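Local structure of uncharacterized protein (Desulfovibrio piger ATCC 29098, 4Z48) at residues I65-P70 and N74-L79. The protein is of unknown function but, as a member of the LolA-like family, may bind lipid or lipoprotein in the bacterial cell envelope. Numbering follows the deposited sequence.
Sequences IVFDRP and NGTKYL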
# COMPACT_ATOMS: atom_id res chain seq x y z
N ILE A 65 -9.98 -4.61 -5.88
CA ILE A 65 -9.40 -5.83 -5.30
C ILE A 65 -10.51 -6.86 -5.23
O ILE A 65 -11.52 -6.60 -4.60
CB ILE A 65 -8.72 -5.58 -3.92
CG1 ILE A 65 -7.60 -4.51 -4.05
CG2 ILE A 65 -8.18 -6.91 -3.34
CD1 ILE A 65 -7.14 -4.00 -2.75
N VAL A 66 -10.34 -8.00 -5.93
CA VAL A 66 -11.36 -9.06 -5.98
C VAL A 66 -10.80 -10.34 -5.35
O VAL A 66 -9.85 -10.92 -5.88
CB VAL A 66 -11.85 -9.34 -7.43
CG1 VAL A 66 -13.00 -10.34 -7.40
CG2 VAL A 66 -12.29 -8.06 -8.14
N PHE A 67 -11.41 -10.79 -4.23
CA PHE A 67 -11.01 -12.04 -3.55
C PHE A 67 -11.69 -13.24 -4.21
O PHE A 67 -12.91 -13.22 -4.48
CB PHE A 67 -11.36 -11.99 -2.04
CG PHE A 67 -10.44 -11.05 -1.31
CD1 PHE A 67 -10.71 -9.68 -1.26
CD2 PHE A 67 -9.26 -11.51 -0.74
CE1 PHE A 67 -9.81 -8.79 -0.67
CE2 PHE A 67 -8.38 -10.62 -0.11
CZ PHE A 67 -8.65 -9.27 -0.11
N ASP A 68 -10.96 -14.32 -4.36
CA ASP A 68 -11.60 -15.49 -4.97
C ASP A 68 -11.59 -16.71 -4.06
O ASP A 68 -12.40 -17.59 -4.25
CB ASP A 68 -10.93 -15.82 -6.32
CG ASP A 68 -9.42 -15.85 -6.25
OD1 ASP A 68 -8.89 -16.59 -5.40
OD2 ASP A 68 -8.76 -15.18 -7.07
N ARG A 69 -10.60 -16.80 -3.14
CA ARG A 69 -10.42 -17.96 -2.25
C ARG A 69 -9.92 -17.53 -0.87
O ARG A 69 -9.24 -16.50 -0.77
CB ARG A 69 -9.42 -19.00 -2.86
CG ARG A 69 -9.76 -19.59 -4.24
CD ARG A 69 -10.81 -20.69 -4.20
NE ARG A 69 -10.31 -21.87 -3.51
CZ ARG A 69 -11.07 -22.73 -2.83
NH1 ARG A 69 -12.39 -22.56 -2.77
NH2 ARG A 69 -10.51 -23.76 -2.22
N PRO A 70 -10.20 -18.31 0.21
CA PRO A 70 -11.07 -19.50 0.25
C PRO A 70 -12.54 -19.11 0.06
O PRO A 70 -12.87 -17.92 -0.09
CB PRO A 70 -10.81 -20.10 1.64
CG PRO A 70 -10.41 -18.92 2.50
CD PRO A 70 -9.73 -17.92 1.55
N ASN A 74 -14.63 -15.57 -0.93
CA ASN A 74 -14.91 -15.49 -2.38
C ASN A 74 -15.99 -14.46 -2.67
O ASN A 74 -17.07 -14.51 -2.07
CB ASN A 74 -15.35 -16.85 -2.94
CG ASN A 74 -15.79 -16.77 -4.38
OD1 ASN A 74 -16.97 -16.71 -4.70
ND2 ASN A 74 -14.84 -16.77 -5.28
N GLY A 75 -15.71 -13.54 -3.59
CA GLY A 75 -16.69 -12.51 -3.94
C GLY A 75 -16.49 -11.17 -3.23
O GLY A 75 -17.12 -10.17 -3.61
N THR A 76 -15.63 -11.13 -2.17
CA THR A 76 -15.36 -9.85 -1.48
C THR A 76 -14.62 -8.96 -2.49
O THR A 76 -13.74 -9.42 -3.19
CB THR A 76 -14.54 -10.03 -0.18
OG1 THR A 76 -15.13 -11.06 0.60
CG2 THR A 76 -14.43 -8.71 0.65
N LYS A 77 -15.06 -7.71 -2.60
CA LYS A 77 -14.48 -6.73 -3.49
C LYS A 77 -14.27 -5.40 -2.76
O LYS A 77 -15.15 -4.94 -2.04
CB LYS A 77 -15.36 -6.49 -4.72
CG LYS A 77 -15.50 -7.68 -5.67
CD LYS A 77 -16.57 -7.36 -6.69
CE LYS A 77 -16.58 -8.30 -7.86
NZ LYS A 77 -17.40 -7.77 -8.98
N TYR A 78 -13.10 -4.80 -2.97
CA TYR A 78 -12.75 -3.46 -2.48
C TYR A 78 -12.58 -2.53 -3.65
O TYR A 78 -11.83 -2.86 -4.56
CB TYR A 78 -11.48 -3.45 -1.64
CG TYR A 78 -11.66 -4.05 -0.27
CD1 TYR A 78 -11.68 -5.43 -0.09
CD2 TYR A 78 -11.74 -3.23 0.86
CE1 TYR A 78 -11.82 -5.99 1.17
CE2 TYR A 78 -11.88 -3.78 2.13
CZ TYR A 78 -11.88 -5.16 2.28
OH TYR A 78 -12.01 -5.70 3.54
N LEU A 79 -13.28 -1.38 -3.63
CA LEU A 79 -13.15 -0.35 -4.65
C LEU A 79 -12.45 0.86 -4.00
O LEU A 79 -12.90 1.33 -2.96
CB LEU A 79 -14.52 0.04 -5.26
CG LEU A 79 -14.53 1.14 -6.34
CD1 LEU A 79 -13.61 0.81 -7.51
CD2 LEU A 79 -15.93 1.36 -6.87
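Asn74 opens the returning arm of the hairpin by gripping the carbonyl of Asp68: its ND2 gives a hydrogen bond of 2.8 Å to Asp68 O. With CG anti to the backbone N (chi1 174°), the amide reaches across to the first strand and, with the acceptor near its plane, meets the carbonyl from a tilted direction, well off the line of the C=O bond. A short side chain ending in an amide suits this place, because its N-H can reach a main-chain carbonyl just where the regular strand pairing gives out; a weak bond from Asn74 N to Pro70 O, beyond the cis peptide bond that precedes the proline, also spans the turn. Gly75 gives its N-H to Phe67 O at 3.0 Å; at its phi of 97° a CB would press against the carbonyl O of Asn74, which calls for glycine. Thr76 returns the bond through its own carbonyl, taking Phe67 N at 2.9 Å in a nearly straight bond (172° at the hydrogen), while the same oxygen lies in the plane of the Phe67 ring at its edge. Threonine suits both its neighbours: OG1 hydrogen-bonds to Val73 O, and CB packs on Phe67 CD1. Lys77 faces Val66 in a non-hydrogen-bonded pair. Their side chains run side by side, CG of the lysine 4.0 Å from CG1 of the valine, and the extended aliphatic chain carries NZ on to Ala243 O. Tyr78 pairs with Ile65 through two backbone bonds, and on the opposite side of the sheet from Val66 and Lys77 its CD1 meets the Phe67 ring at the edge, 3.9 Å from CE1. Phe47, Phe114 and Met115 extend this apolar patch, fitting for large aromatic residues. Together these pairs make an antiparallel beta hairpin, strands 60-69 and 77-82, consistent with the unclosed antiparallel barrel of LolA-like proteins.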